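Local coordinates for protein pantothenate kinase (Coxiella burnetii, PDB 3TQC) that catalyses the ATP-dependent phosphorylation of pantothenate to 4'-phosphopantothenate, the first step of coenzyme A biosynthesis, at residues F19-W24 and T56-P61; P92-I97 and N165-G170; P158-V163 and V221-F226; A301-E306 and Q314-R319. One frame throughout, in Å; residues are numbered along the deposited sequence.

Contact 1 (F19-W24 and T56-P61); sequences FNRQQW and TEIYLP
Glu57 OE1 is gripped by two nitrogens of Arg21. The stronger bond of this salt bridge is from Arg21 NH2, 2.8 Å from Glu57 OE1 and nearly straight at 166°. The bond from Arg21 NE is weak. The contact packs the short helix that follows strand 16-20 against the long helix 52-84. A capping box of Asn20 and Gln23 starts the short helix: Asn20 OD1 accepts from Gln23 N at 2.7 Å, and Gln23 OE1 accepts from Asn20 N. Glu57 OE1 lies near the guanidinium plane of Arg21, but the guanidinium meets the carboxylate on its anti side, with the two planes 58° apart. Both groups have further partners: Lys53 holds Glu57 OE2, and Glu54 pairs with Arg21 NH1. Ile58 CD1 lies over one guanidinium face, offset toward its rim. Trp24 is the second link. Its CG is anti to the backbone N (chi1 -171°), which sends the indole edge toward helix 52-84. Pro61 CG comes to 3.7 Å from Trp24 NE1. Leu84 of the second subunit also packs on Trp24. Trp24 NE1 donates to Ile58 O at 3.3 Å, in the carbonyl plane and on a lone pair.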
loop_
_atom_site.group_PDB
_atom_site.type_symbol
_atom_site.label_atom_id
_atom_site.label_comp_id
_atom_site.label_asym_id
_atom_site.label_seq_id
_atom_site.Cartn_x
_atom_site.Cartn_y
_atom_site.Cartn_z
ATOM N N PHE B 19 -8.796 -20.250 3.825
ATOM C CA PHE B 19 -10.055 -21.007 3.772
ATOM C C PHE B 19 -10.054 -21.956 2.587
ATOM O O PHE B 19 -9.827 -21.532 1.463
ATOM C CB PHE B 19 -11.262 -20.079 3.554
ATOM C CG PHE B 19 -11.355 -18.935 4.504
ATOM C CD1 PHE B 19 -12.235 -18.983 5.575
ATOM C CD2 PHE B 19 -10.619 -17.783 4.295
ATOM C CE1 PHE B 19 -12.355 -17.891 6.449
ATOM C CE2 PHE B 19 -10.724 -16.690 5.167
ATOM C CZ PHE B 19 -11.578 -16.747 6.245
ATOM N N ASN B 20 -10.325 -23.226 2.808
ATOM C CA ASN B 20 -10.747 -24.073 1.700
ATOM C C ASN B 20 -12.239 -23.788 1.461
ATOM O O ASN B 20 -12.841 -22.944 2.134
ATOM C CB ASN B 20 -10.487 -25.548 1.993
ATOM C CG ASN B 20 -11.288 -26.067 3.179
ATOM O OD1 ASN B 20 -12.327 -25.510 3.541
ATOM N ND2 ASN B 20 -10.799 -27.138 3.791
ATOM N N ARG B 21 -12.841 -24.489 0.520
ATOM C CA ARG B 21 -14.229 -24.229 0.180
ATOM C C ARG B 21 -15.192 -24.463 1.351
ATOM O O ARG B 21 -16.105 -23.669 1.568
ATOM C CB ARG B 21 -14.652 -25.067 -1.025
ATOM C CG ARG B 21 -15.368 -24.219 -2.036
ATOM C CD ARG B 21 -16.026 -25.056 -3.072
ATOM N NE ARG B 21 -17.269 -24.429 -3.510
ATOM C CZ ARG B 21 -17.376 -23.496 -4.447
ATOM N NH1 ARG B 21 -16.305 -23.033 -5.088
ATOM N NH2 ARG B 21 -18.583 -23.031 -4.750
ATOM N N GLN B 22 -14.991 -25.548 2.095
ATOM C CA GLN B 22 -15.827 -25.832 3.274
ATOM C C GLN B 22 -15.737 -24.669 4.256
ATOM O O GLN B 22 -16.752 -24.179 4.767
ATOM C CB GLN B 22 -15.404 -27.143 3.963
ATOM C CG GLN B 22 -16.412 -27.713 4.973
ATOM C CD GLN B 22 -16.374 -27.045 6.366
ATOM O OE1 GLN B 22 -15.305 -26.664 6.879
ATOM N NE2 GLN B 22 -17.547 -26.918 6.986
ATOM N N GLN B 23 -14.519 -24.223 4.515
ATOM C CA GLN B 23 -14.305 -23.189 5.517
ATOM C C GLN B 23 -14.962 -21.890 5.076
ATOM O O GLN B 23 -15.607 -21.223 5.869
ATOM C CB GLN B 23 -12.814 -23.002 5.777
ATOM C CG GLN B 23 -12.262 -23.973 6.799
ATOM C CD GLN B 23 -10.779 -24.233 6.630
ATOM O OE1 GLN B 23 -10.156 -23.769 5.674
ATOM N NE2 GLN B 23 -10.206 -25.001 7.556
ATOM N N TRP B 24 -14.824 -21.554 3.799
ATOM C CA TRP B 24 -15.464 -20.359 3.259
ATOM C C TRP B 24 -16.990 -20.408 3.405
ATOM O O TRP B 24 -17.618 -19.373 3.652
ATOM C CB TRP B 24 -15.080 -20.156 1.791
ATOM C CG TRP B 24 -15.537 -18.849 1.266
ATOM C CD1 TRP B 24 -16.587 -18.623 0.431
ATOM C CD2 TRP B 24 -14.987 -17.564 1.580
ATOM N NE1 TRP B 24 -16.707 -17.279 0.185
ATOM C CE2 TRP B 24 -15.748 -16.607 0.895
ATOM C CE3 TRP B 24 -13.937 -17.134 2.392
ATOM C CZ2 TRP B 24 -15.486 -15.251 0.982
ATOM C CZ3 TRP B 24 -13.668 -15.790 2.468
ATOM C CH2 TRP B 24 -14.436 -14.860 1.768
ATOM N N THR B 56 -23.588 -18.062 -5.322
ATOM C CA THR B 56 -24.204 -18.134 -4.020
ATOM C C THR B 56 -23.173 -18.468 -2.935
ATOM O O THR B 56 -23.180 -17.861 -1.875
ATOM C CB THR B 56 -25.348 -19.163 -3.964
ATOM O OG1 THR B 56 -26.327 -18.850 -4.960
ATOM C CG2 THR B 56 -26.009 -19.136 -2.596
ATOM N N GLU B 57 -22.292 -19.424 -3.219
ATOM C CA GLU B 57 -21.418 -19.989 -2.203
ATOM C C GLU B 57 -20.159 -19.151 -2.012
ATOM O O GLU B 57 -19.685 -19.039 -0.897
ATOM C CB GLU B 57 -21.049 -21.445 -2.533
ATOM C CG GLU B 57 -22.176 -22.465 -2.316
ATOM C CD GLU B 57 -21.770 -23.895 -2.723
ATOM O OE1 GLU B 57 -20.578 -24.111 -3.054
ATOM O OE2 GLU B 57 -22.632 -24.798 -2.719
ATOM N N ILE B 58 -19.642 -18.543 -3.071
ATOM C CA ILE B 58 -18.395 -17.786 -2.977
ATOM C C ILE B 58 -18.607 -16.279 -3.059
ATOM O O ILE B 58 -18.270 -15.555 -2.130
ATOM C CB ILE B 58 -17.400 -18.203 -4.069
ATOM C CG1 ILE B 58 -17.119 -19.710 -4.009
ATOM C CG2 ILE B 58 -16.096 -17.449 -3.906
ATOM C CD1 ILE B 58 -16.316 -20.120 -2.794
ATOM N N TYR B 59 -19.182 -15.802 -4.158
ATOM C CA TYR B 59 -19.215 -14.355 -4.428
ATOM C C TYR B 59 -20.173 -13.558 -3.563
ATOM O O TYR B 59 -19.876 -12.421 -3.193
ATOM C CB TYR B 59 -19.437 -14.103 -5.924
ATOM C CG TYR B 59 -18.264 -14.669 -6.678
ATOM C CD1 TYR B 59 -17.051 -14.016 -6.662
ATOM C CD2 TYR B 59 -18.343 -15.901 -7.323
ATOM C CE1 TYR B 59 -15.952 -14.537 -7.301
ATOM C CE2 TYR B 59 -17.247 -16.427 -7.968
ATOM C CZ TYR B 59 -16.051 -15.735 -7.950
ATOM O OH TYR B 59 -14.947 -16.238 -8.582
ATOM N N LEU B 60 -21.302 -14.155 -3.209
ATOM C CA LEU B 60 -22.219 -13.505 -2.297
ATOM C C LEU B 60 -21.563 -13.278 -0.927
ATOM O O LEU B 60 -21.499 -12.150 -0.468
ATOM C CB LEU B 60 -23.529 -14.271 -2.185
ATOM C CG LEU B 60 -24.559 -13.657 -1.230
ATOM C CD1 LEU B 60 -24.721 -12.164 -1.500
ATOM C CD2 LEU B 60 -25.893 -14.381 -1.355
ATOM N N PRO B 61 -21.049 -14.339 -0.282
ATOM C CA PRO B 61 -20.375 -14.062 0.997
ATOM C C PRO B 61 -19.109 -13.204 0.851
ATOM O O PRO B 61 -18.780 -12.435 1.760
ATOM C CB PRO B 61 -20.036 -15.454 1.552
ATOM C CG PRO B 61 -20.289 -16.419 0.439
ATOM C CD PRO B 61 -21.249 -15.777 -0.513
#

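Contact 2 (P92-I97 and N165-G170); sequences PYIIGI and NAIKSG
Pro92, Lys168 and Ile167 carry most of this contact. Lys168 NZ donates to Pro92 O at 2.8 Å, in the plane of that carbonyl. The lysine chain bends at chi2 (-63°), and its end comes round to the start of strand 93-99. Asp228 forms a salt bridge with the same ammonium and also accepts from Ile94 N. This carboxylate thus ties the lysine and the strand together. The apolar part is centred on Ile167 CG2. It lies 3.6 Å from Pro92 CG, and the two side chains cross at about a right angle. Ile94 CD1 touches the same methyl at 4.1 Å. The stem of Lys168 runs past Ile94 in the opposite direction, with Lys168 CE 4.0 Å from Ile94 CG1. All five touching residues are buried. Just beyond, Gly170 has positive phi and closes the helix in a Schellman motif. The contact sets the C-terminal end of helix 157-168 against the first residues of the strand that leads into the P-loop, within the P-loop kinase fold.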
loop_
_atom_site.group_PDB
_atom_site.type_symbol
_atom_site.label_atom_id
_atom_site.label_comp_id
_atom_site.label_asym_id
_atom_site.label_seq_id
_atom_site.Cartn_x
_atom_site.Cartn_y
_atom_site.Cartn_z
ATOM N N PRO B 92 -14.854 7.526 -2.608
ATOM C CA PRO B 92 -15.239 6.129 -2.778
ATOM C C PRO B 92 -14.223 5.162 -2.188
ATOM O O PRO B 92 -13.031 5.452 -2.107
ATOM C CB PRO B 92 -15.309 5.959 -4.306
ATOM C CG PRO B 92 -15.427 7.353 -4.851
ATOM C CD PRO B 92 -14.547 8.153 -3.900
ATOM N N TYR B 93 -14.727 4.029 -1.752
ATOM C CA TYR B 93 -13.903 2.918 -1.366
ATOM C C TYR B 93 -13.528 2.201 -2.659
ATOM O O TYR B 93 -14.404 1.906 -3.452
ATOM C CB TYR B 93 -14.697 1.995 -0.451
ATOM C CG TYR B 93 -13.839 0.990 0.248
ATOM C CD1 TYR B 93 -13.314 1.255 1.494
ATOM C CD2 TYR B 93 -13.557 -0.241 -0.338
ATOM C CE1 TYR B 93 -12.525 0.337 2.132
ATOM C CE2 TYR B 93 -12.763 -1.152 0.282
ATOM C CZ TYR B 93 -12.260 -0.871 1.529
ATOM O OH TYR B 93 -11.463 -1.790 2.163
ATOM N N ILE B 94 -12.244 1.955 -2.886
ATOM C CA ILE B 94 -11.802 1.346 -4.137
ATOM C C ILE B 94 -11.204 -0.019 -3.888
ATOM O O ILE B 94 -10.264 -0.153 -3.107
ATOM C CB ILE B 94 -10.770 2.198 -4.863
ATOM C CG1 ILE B 94 -11.317 3.609 -5.116
ATOM C CG2 ILE B 94 -10.396 1.542 -6.173
ATOM C CD1 ILE B 94 -10.565 4.371 -6.212
ATOM N N ILE B 95 -11.748 -1.018 -4.570
ATOM C CA ILE B 95 -11.312 -2.389 -4.435
ATOM C C ILE B 95 -10.574 -2.790 -5.715
ATOM O O ILE B 95 -11.123 -2.687 -6.806
ATOM C CB ILE B 95 -12.507 -3.324 -4.226
ATOM C CG1 ILE B 95 -13.233 -2.988 -2.919
ATOM C CG2 ILE B 95 -12.073 -4.791 -4.206
ATOM C CD1 ILE B 95 -14.644 -3.649 -2.821
ATOM N N GLY B 96 -9.340 -3.246 -5.578
ATOM C CA GLY B 96 -8.525 -3.628 -6.718
ATOM C C GLY B 96 -8.731 -5.088 -7.040
ATOM O O GLY B 96 -8.849 -5.912 -6.136
ATOM N N ILE B 97 -8.816 -5.417 -8.328
ATOM C CA ILE B 97 -8.833 -6.807 -8.740
ATOM C C ILE B 97 -7.738 -7.030 -9.761
ATOM O O ILE B 97 -7.743 -6.424 -10.839
ATOM C CB ILE B 97 -10.162 -7.221 -9.325
ATOM C CG1 ILE B 97 -11.298 -6.984 -8.337
ATOM C CG2 ILE B 97 -10.144 -8.721 -9.678
ATOM C CD1 ILE B 97 -12.603 -7.502 -8.874
ATOM N N ASN B 165 -6.411 9.477 -8.653
ATOM C CA ASN B 165 -6.216 10.643 -7.814
ATOM C C ASN B 165 -7.476 11.486 -7.792
ATOM O O ASN B 165 -7.912 11.915 -6.749
ATOM C CB ASN B 165 -5.039 11.486 -8.324
ATOM C CG ASN B 165 -4.754 12.677 -7.450
ATOM O OD1 ASN B 165 -4.413 12.525 -6.280
ATOM N ND2 ASN B 165 -4.898 13.875 -8.007
ATOM N N ALA B 166 -8.054 11.714 -8.962
ATOM C CA ALA B 166 -9.253 12.529 -9.048
ATOM C C ALA B 166 -10.399 11.890 -8.258
ATOM O O ALA B 166 -11.141 12.572 -7.551
ATOM C CB ALA B 166 -9.638 12.734 -10.480
ATOM N N ILE B 167 -10.534 10.575 -8.358
ATOM C CA ILE B 167 -11.616 9.894 -7.656
ATOM C C ILE B 167 -11.410 10.031 -6.150
ATOM O O ILE B 167 -12.337 10.345 -5.422
ATOM C CB ILE B 167 -11.753 8.436 -8.102
ATOM C CG1 ILE B 167 -12.249 8.398 -9.555
ATOM C CG2 ILE B 167 -12.741 7.677 -7.216
ATOM C CD1 ILE B 167 -12.224 7.033 -10.178
ATOM N N LYS B 168 -10.174 9.857 -5.710
ATOM C CA LYS B 168 -9.838 9.878 -4.301
ATOM C C LYS B 168 -9.699 11.285 -3.783
ATOM O O LYS B 168 -9.449 11.484 -2.591
ATOM C CB LYS B 168 -8.554 9.083 -4.048
ATOM C CG LYS B 168 -8.795 7.567 -3.953
ATOM C CD LYS B 168 -9.700 7.217 -2.775
ATOM C CE LYS B 168 -9.524 5.780 -2.333
ATOM N NZ LYS B 168 -10.389 5.459 -1.183
ATOM N N SER B 169 -9.864 12.258 -4.676
ATOM C CA SER B 169 -9.948 13.651 -4.302
ATOM C C SER B 169 -11.404 14.123 -4.188
ATOM O O SER B 169 -11.652 15.229 -3.767
ATOM C CB SER B 169 -9.211 14.500 -5.313
ATOM O OG SER B 169 -7.870 14.116 -5.386
ATOM N N GLY B 170 -12.363 13.281 -4.556
ATOM C CA GLY B 170 -13.776 13.639 -4.454
ATOM C C GLY B 170 -14.339 14.278 -5.705
ATOM O O GLY B 170 -15.493 14.731 -5.699
#

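Contact 3 (P158-V163 and V221-F226)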
loop_
_atom_site.group_PDB
_atom_site.type_symbol
_atom_site.label_atom_id
_atom_site.label_comp_id
_atom_site.label_asym_id
_atom_site.label_seq_id
_atom_site.Cartn_x
_atom_site.Cartn_y
_atom_site.Cartn_z
ATOM N N PRO B 158 0.519 7.913 -16.165
ATOM C CA PRO B 158 0.107 9.198 -15.609
ATOM C C PRO B 158 -1.409 9.409 -15.717
ATOM O O PRO B 158 -2.015 10.002 -14.834
ATOM C CB PRO B 158 0.872 10.228 -16.463
ATOM C CG PRO B 158 2.018 9.471 -17.064
ATOM C CD PRO B 158 1.595 8.045 -17.172
ATOM N N SER B 159 -2.009 8.908 -16.790
ATOM C CA SER B 159 -3.447 9.032 -16.976
ATOM C C SER B 159 -4.235 8.183 -15.958
ATOM O O SER B 159 -5.254 8.627 -15.407
ATOM C CB SER B 159 -3.830 8.665 -18.404
ATOM O OG SER B 159 -5.221 8.724 -18.547
ATOM N N LEU B 160 -3.772 6.969 -15.702
ATOM C CA LEU B 160 -4.435 6.144 -14.723
ATOM C C LEU B 160 -4.318 6.783 -13.340
ATOM O O LEU B 160 -5.294 6.828 -12.611
ATOM C CB LEU B 160 -3.857 4.729 -14.716
ATOM C CG LEU B 160 -4.329 3.731 -13.652
ATOM C CD1 LEU B 160 -5.833 3.618 -13.617
ATOM C CD2 LEU B 160 -3.699 2.378 -13.955
ATOM N N LEU B 161 -3.135 7.279 -12.975
ATOM C CA LEU B 161 -2.957 7.839 -11.627
ATOM C C LEU B 161 -3.756 9.133 -11.475
ATOM O O LEU B 161 -4.254 9.434 -10.405
ATOM C CB LEU B 161 -1.485 8.080 -11.326
ATOM C CG LEU B 161 -0.639 6.800 -11.281
ATOM C CD1 LEU B 161 0.862 7.139 -11.128
ATOM C CD2 LEU B 161 -1.101 5.891 -10.158
ATOM N N ARG B 162 -3.906 9.880 -12.564
ATOM C CA ARG B 162 -4.695 11.094 -12.539
ATOM C C ARG B 162 -6.176 10.788 -12.278
ATOM O O ARG B 162 -6.850 11.507 -11.526
ATOM C CB ARG B 162 -4.511 11.854 -13.854
ATOM C CG ARG B 162 -5.411 13.076 -14.042
ATOM C CD ARG B 162 -5.291 13.629 -15.485
ATOM N NE ARG B 162 -5.450 12.600 -16.529
ATOM C CZ ARG B 162 -6.605 12.033 -16.890
ATOM N NH1 ARG B 162 -7.759 12.367 -16.300
ATOM N NH2 ARG B 162 -6.614 11.117 -17.853
ATOM N N VAL B 163 -6.676 9.725 -12.893
ATOM C CA VAL B 163 -8.056 9.309 -12.681
ATOM C C VAL B 163 -8.275 8.798 -11.260
ATOM O O VAL B 163 -9.231 9.192 -10.597
ATOM C CB VAL B 163 -8.482 8.244 -13.696
ATOM C CG1 VAL B 163 -9.687 7.503 -13.184
ATOM C CG2 VAL B 163 -8.762 8.910 -15.073
ATOM N N VAL B 221 4.157 7.490 -6.752
ATOM C CA VAL B 221 2.940 6.925 -6.187
ATOM C C VAL B 221 2.560 5.718 -7.045
ATOM O O VAL B 221 2.814 5.685 -8.248
ATOM C CB VAL B 221 1.761 7.942 -6.177
ATOM C CG1 VAL B 221 1.616 8.619 -7.542
ATOM C CG2 VAL B 221 0.468 7.252 -5.822
ATOM N N PHE B 222 1.968 4.729 -6.399
ATOM C CA PHE B 222 1.519 3.514 -7.048
ATOM C C PHE B 222 0.010 3.506 -7.105
ATOM O O PHE B 222 -0.639 4.191 -6.323
ATOM C CB PHE B 222 1.981 2.302 -6.249
ATOM C CG PHE B 222 3.413 2.373 -5.829
ATOM C CD1 PHE B 222 4.377 2.839 -6.704
ATOM C CD2 PHE B 222 3.804 1.959 -4.571
ATOM C CE1 PHE B 222 5.690 2.902 -6.328
ATOM C CE2 PHE B 222 5.128 2.018 -4.202
ATOM C CZ PHE B 222 6.065 2.494 -5.085
ATOM N N VAL B 223 -0.537 2.726 -8.034
ATOM C CA VAL B 223 -1.983 2.528 -8.123
ATOM C C VAL B 223 -2.537 2.111 -6.766
ATOM O O VAL B 223 -3.583 2.606 -6.344
ATOM C CB VAL B 223 -2.345 1.461 -9.189
ATOM C CG1 VAL B 223 -3.807 1.099 -9.123
ATOM C CG2 VAL B 223 -1.954 1.950 -10.588
ATOM N N SER B 224 -1.824 1.223 -6.078
ATOM C CA SER B 224 -2.236 0.762 -4.756
ATOM C C SER B 224 -2.381 1.883 -3.714
ATOM O O SER B 224 -3.108 1.731 -2.721
ATOM C CB SER B 224 -1.267 -0.302 -4.239
ATOM O OG SER B 224 -0.016 0.270 -3.919
ATOM N N ASP B 225 -1.736 3.020 -3.940
ATOM C CA ASP B 225 -1.917 4.140 -3.028
ATOM C C ASP B 225 -3.287 4.804 -3.178
ATOM O O ASP B 225 -3.677 5.612 -2.330
ATOM C CB ASP B 225 -0.791 5.152 -3.183
ATOM C CG ASP B 225 0.575 4.558 -2.838
ATOM O OD1 ASP B 225 1.513 4.696 -3.636
ATOM O OD2 ASP B 225 0.709 3.941 -1.772
ATOM N N PHE B 226 -4.037 4.420 -4.212
ATOM C CA PHE B 226 -5.376 4.947 -4.432
ATOM C C PHE B 226 -6.480 3.944 -4.220
ATOM O O PHE B 226 -7.668 4.254 -4.437
ATOM C CB PHE B 226 -5.478 5.538 -5.818
ATOM C CG PHE B 226 -4.632 6.723 -5.992
ATOM C CD1 PHE B 226 -3.451 6.647 -6.692
ATOM C CD2 PHE B 226 -4.986 7.917 -5.398
ATOM C CE1 PHE B 226 -2.650 7.758 -6.834
ATOM C CE2 PHE B 226 -4.196 9.020 -5.521
ATOM C CZ PHE B 226 -3.020 8.946 -6.250
#
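Residues 158-163 form a regular turn of helix 157-168. Residues 221-226 run from an extended loop into a short 3-10 turn at 223-225. The backbones come nearest at Leu161 and Val223, whose CA atoms are 6.4 Å apart. No hydrogen bond joins the segments. The loop holds its own shape: Phe222 N donates to Asp225 OD1 at 2.8 Å, and Asp225 N and Phe226 N bond back to Phe222 O and Val223 O. Leu161 is the central side chain. Its CG is anti to the carbonyl carbon (chi1 -64°), and its two methyls part over the loop. Leu161 CD1 meets Val221 CG1 tip to tip at 4.0 Å. The other methyl, Leu161 CD2, rests on the backbone at Val223 N, 3.9 Å away, and also touches Val223 CG2 and Phe226 CE1. In this P-loop kinase fold, the contact joins helix 157-168 to the loop between core strands 199-203 and 229-234. Leu160, one residue earlier in the helix, also reaches the loop. Its CD2 is 3.8 Å from Val223 CG2, and the two side chains cross at about a right angle. Leu161 O lies over one face of the Phe226 ring. Leu164 extends the apolar patch, touching both Val223 and Phe226. On the loop, Asp225 OD1 also forms a salt bridge with Arg300 of the second subunit.

Contact 4 (A301-E306 and Q314-R319)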
loop_
_atom_site.group_PDB
_atom_site.type_symbol
_atom_site.label_atom_id
_atom_site.label_comp_id
_atom_site.label_asym_id
_atom_site.label_seq_id
_atom_site.Cartn_x
_atom_site.Cartn_y
_atom_site.Cartn_z
ATOM N N ALA B 301 -1.681 -8.383 -2.391
ATOM C CA ALA B 301 -3.129 -8.408 -2.303
ATOM C C ALA B 301 -3.585 -8.721 -0.909
ATOM O O ALA B 301 -2.930 -9.471 -0.190
ATOM C CB ALA B 301 -3.695 -9.450 -3.258
ATOM N N GLN B 302 -4.715 -8.142 -0.530
ATOM C CA GLN B 302 -5.344 -8.435 0.759
ATOM C C GLN B 302 -6.034 -9.804 0.706
ATOM O O GLN B 302 -6.090 -10.520 1.689
ATOM C CB GLN B 302 -6.379 -7.372 1.119
ATOM C CG GLN B 302 -5.842 -6.155 1.802
ATOM C CD GLN B 302 -5.102 -5.260 0.861
ATOM O OE1 GLN B 302 -5.603 -4.917 -0.210
ATOM N NE2 GLN B 302 -3.880 -4.891 1.239
ATOM N N LEU B 303 -6.567 -10.138 -0.455
ATOM C CA LEU B 303 -7.344 -11.344 -0.622
ATOM C C LEU B 303 -6.896 -12.047 -1.894
ATOM O O LEU B 303 -6.772 -11.428 -2.947
ATOM C CB LEU B 303 -8.821 -10.971 -0.709
ATOM C CG LEU B 303 -9.869 -12.071 -0.643
ATOM C CD1 LEU B 303 -11.148 -11.493 -0.054
ATOM C CD2 LEU B 303 -10.132 -12.638 -2.013
ATOM N N ILE B 304 -6.616 -13.333 -1.796
ATOM C CA ILE B 304 -6.290 -14.094 -2.984
ATOM C C ILE B 304 -7.343 -15.153 -3.164
ATOM O O ILE B 304 -7.620 -15.915 -2.251
ATOM C CB ILE B 304 -4.894 -14.707 -2.896
ATOM C CG1 ILE B 304 -3.852 -13.589 -2.754
ATOM C CG2 ILE B 304 -4.599 -15.554 -4.129
ATOM C CD1 ILE B 304 -2.529 -14.074 -2.238
ATOM N N LEU B 305 -7.961 -15.156 -4.336
ATOM C CA LEU B 305 -8.918 -16.176 -4.703
ATOM C C LEU B 305 -8.167 -17.120 -5.598
ATOM O O LEU B 305 -7.611 -16.706 -6.612
ATOM C CB LEU B 305 -10.085 -15.590 -5.477
ATOM C CG LEU B 305 -10.950 -14.560 -4.787
ATOM C CD1 LEU B 305 -11.964 -14.007 -5.799
ATOM C CD2 LEU B 305 -11.644 -15.188 -3.616
ATOM N N GLU B 306 -8.127 -18.379 -5.207
ATOM C CA GLU B 306 -7.395 -19.389 -5.938
ATOM C C GLU B 306 -8.407 -20.303 -6.640
ATOM O O GLU B 306 -9.237 -20.933 -5.999
ATOM C CB GLU B 306 -6.483 -20.170 -4.974
ATOM C CG GLU B 306 -5.529 -21.133 -5.655
ATOM C CD GLU B 306 -4.639 -21.890 -4.676
ATOM O OE1 GLU B 306 -3.838 -21.251 -3.956
ATOM O OE2 GLU B 306 -4.737 -23.129 -4.630
ATOM N N GLN B 314 -11.237 -22.636 -4.887
ATOM C CA GLN B 314 -10.854 -23.731 -4.009
ATOM C C GLN B 314 -10.107 -23.256 -2.778
ATOM O O GLN B 314 -10.047 -23.974 -1.780
ATOM C CB GLN B 314 -10.008 -24.755 -4.759
ATOM C CG GLN B 314 -10.772 -25.555 -5.839
ATOM C CD GLN B 314 -12.122 -26.160 -5.376
ATOM O OE1 GLN B 314 -13.164 -25.965 -6.034
ATOM N NE2 GLN B 314 -12.104 -26.881 -4.244
ATOM N N LYS B 315 -9.551 -22.053 -2.830
ATOM C CA LYS B 315 -8.873 -21.504 -1.680
ATOM C C LYS B 315 -9.013 -19.990 -1.662
ATOM O O LYS B 315 -8.913 -19.343 -2.716
ATOM C CB LYS B 315 -7.400 -21.916 -1.741
ATOM C CG LYS B 315 -6.695 -22.030 -0.395
ATOM C CD LYS B 315 -5.375 -22.838 -0.509
ATOM C CE LYS B 315 -5.513 -24.217 -1.238
ATOM N NZ LYS B 315 -4.309 -25.116 -1.107
ATOM N N VAL B 316 -9.263 -19.431 -0.484
ATOM C CA VAL B 316 -9.247 -17.979 -0.277
ATOM C C VAL B 316 -8.232 -17.623 0.795
ATOM O O VAL B 316 -8.201 -18.237 1.856
ATOM C CB VAL B 316 -10.632 -17.451 0.152
ATOM C CG1 VAL B 316 -10.614 -15.951 0.274
ATOM C CG2 VAL B 316 -11.684 -17.901 -0.845
ATOM N N TYR B 317 -7.363 -16.662 0.484
ATOM C CA TYR B 317 -6.430 -16.103 1.452
ATOM C C TYR B 317 -6.917 -14.709 1.779
ATOM O O TYR B 317 -7.258 -13.952 0.886
ATOM C CB TYR B 317 -5.031 -16.004 0.870
ATOM C CG TYR B 317 -4.368 -17.321 0.562
ATOM C CD1 TYR B 317 -3.519 -17.918 1.477
ATOM C CD2 TYR B 317 -4.567 -17.961 -0.661
ATOM C CE1 TYR B 317 -2.894 -19.116 1.195
ATOM C CE2 TYR B 317 -3.935 -19.163 -0.950
ATOM C CZ TYR B 317 -3.108 -19.735 -0.016
ATOM O OH TYR B 317 -2.481 -20.935 -0.287
ATOM N N LEU B 318 -6.962 -14.361 3.055
ATOM C CA LEU B 318 -7.363 -13.024 3.448
ATOM C C LEU B 318 -6.356 -12.547 4.480
ATOM O O LEU B 318 -6.106 -13.230 5.488
ATOM C CB LEU B 318 -8.790 -13.038 4.027
ATOM C CG LEU B 318 -9.362 -11.731 4.607
ATOM C CD1 LEU B 318 -9.486 -10.619 3.580
ATOM C CD2 LEU B 318 -10.721 -12.017 5.216
ATOM N N ARG B 319 -5.770 -11.386 4.230
ATOM C CA ARG B 319 -4.808 -10.815 5.166
ATOM C C ARG B 319 -5.396 -10.710 6.570
ATOM O O ARG B 319 -6.545 -10.265 6.758
ATOM C CB ARG B 319 -4.333 -9.437 4.710
ATOM C CG ARG B 319 -3.241 -9.456 3.628
ATOM C CD ARG B 319 -1.913 -10.026 4.134
ATOM N NE ARG B 319 -1.457 -9.329 5.337
ATOM C CZ ARG B 319 -0.793 -8.170 5.358
ATOM N NH1 ARG B 319 -0.451 -7.562 4.239
ATOM N NH2 ARG B 319 -0.458 -7.623 6.527
HETATM O O HOH W 1 -1.228 -8.154 1.442
#
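Ile304 and Tyr317 form a hydrogen-bonded antiparallel pair, with N to O distances of 2.8 Å in both directions. They belong to the beta hairpin of strands 303-307 and 313-319 in the large mixed sheet. Arg319 N to Gln302 O and Glu306 N to Lys315 O continue the pairing. At the Glu306 end, Gln314 and Lys315 both face Glu306 in a classic beta bulge. Gln314 N reaches Glu306 O at 2.9 Å, while the bond from Lys315 N is weak. Apolar contacts lie on the face of Leu303, Leu305, Val316 and Leu318. Leu305 CD2 lies 3.9 Å from Val316 CG2, the side chains side by side. Helix 52-84 covers this face through Leu62 and Leu65. On the reverse face, Ile304 CB packs on Tyr317 CD2 at 4.0 Å. Charged groups come near without a salt bridge: Glu306 OE2 is 4.1 Å from Lys315 NZ. Glu306 OE1 sits at the edge of the Tyr317 ring, 3.7 Å from Tyr317 CE2.

Overall arrangement
Contacts 1 and 4 lie at one end of the mixed sheet, with centres 11 Å apart. They touch through strand pairing: Phe19 N is 2.9 Å from Val316 O, a probable hydrogen bond. Trp24 also packs on Val316. Contacts 2 and 3 share helix 157-168, and their centres are 9 Å apart. Lys168 CE and Ile94 CD1 both pack against Phe226 O. The two pairs of contacts are joined through the sheet, which contacts 1, 2 and 4 all reach. ADP lies about 8 Å from the side chains of Ile58 in contact 1 and Leu305 in contact 4. In contact 3, the side chain of Leu160 is about 12 Å from that of Lys105, which lines the ADP pocket. All four contacts touch the second subunit.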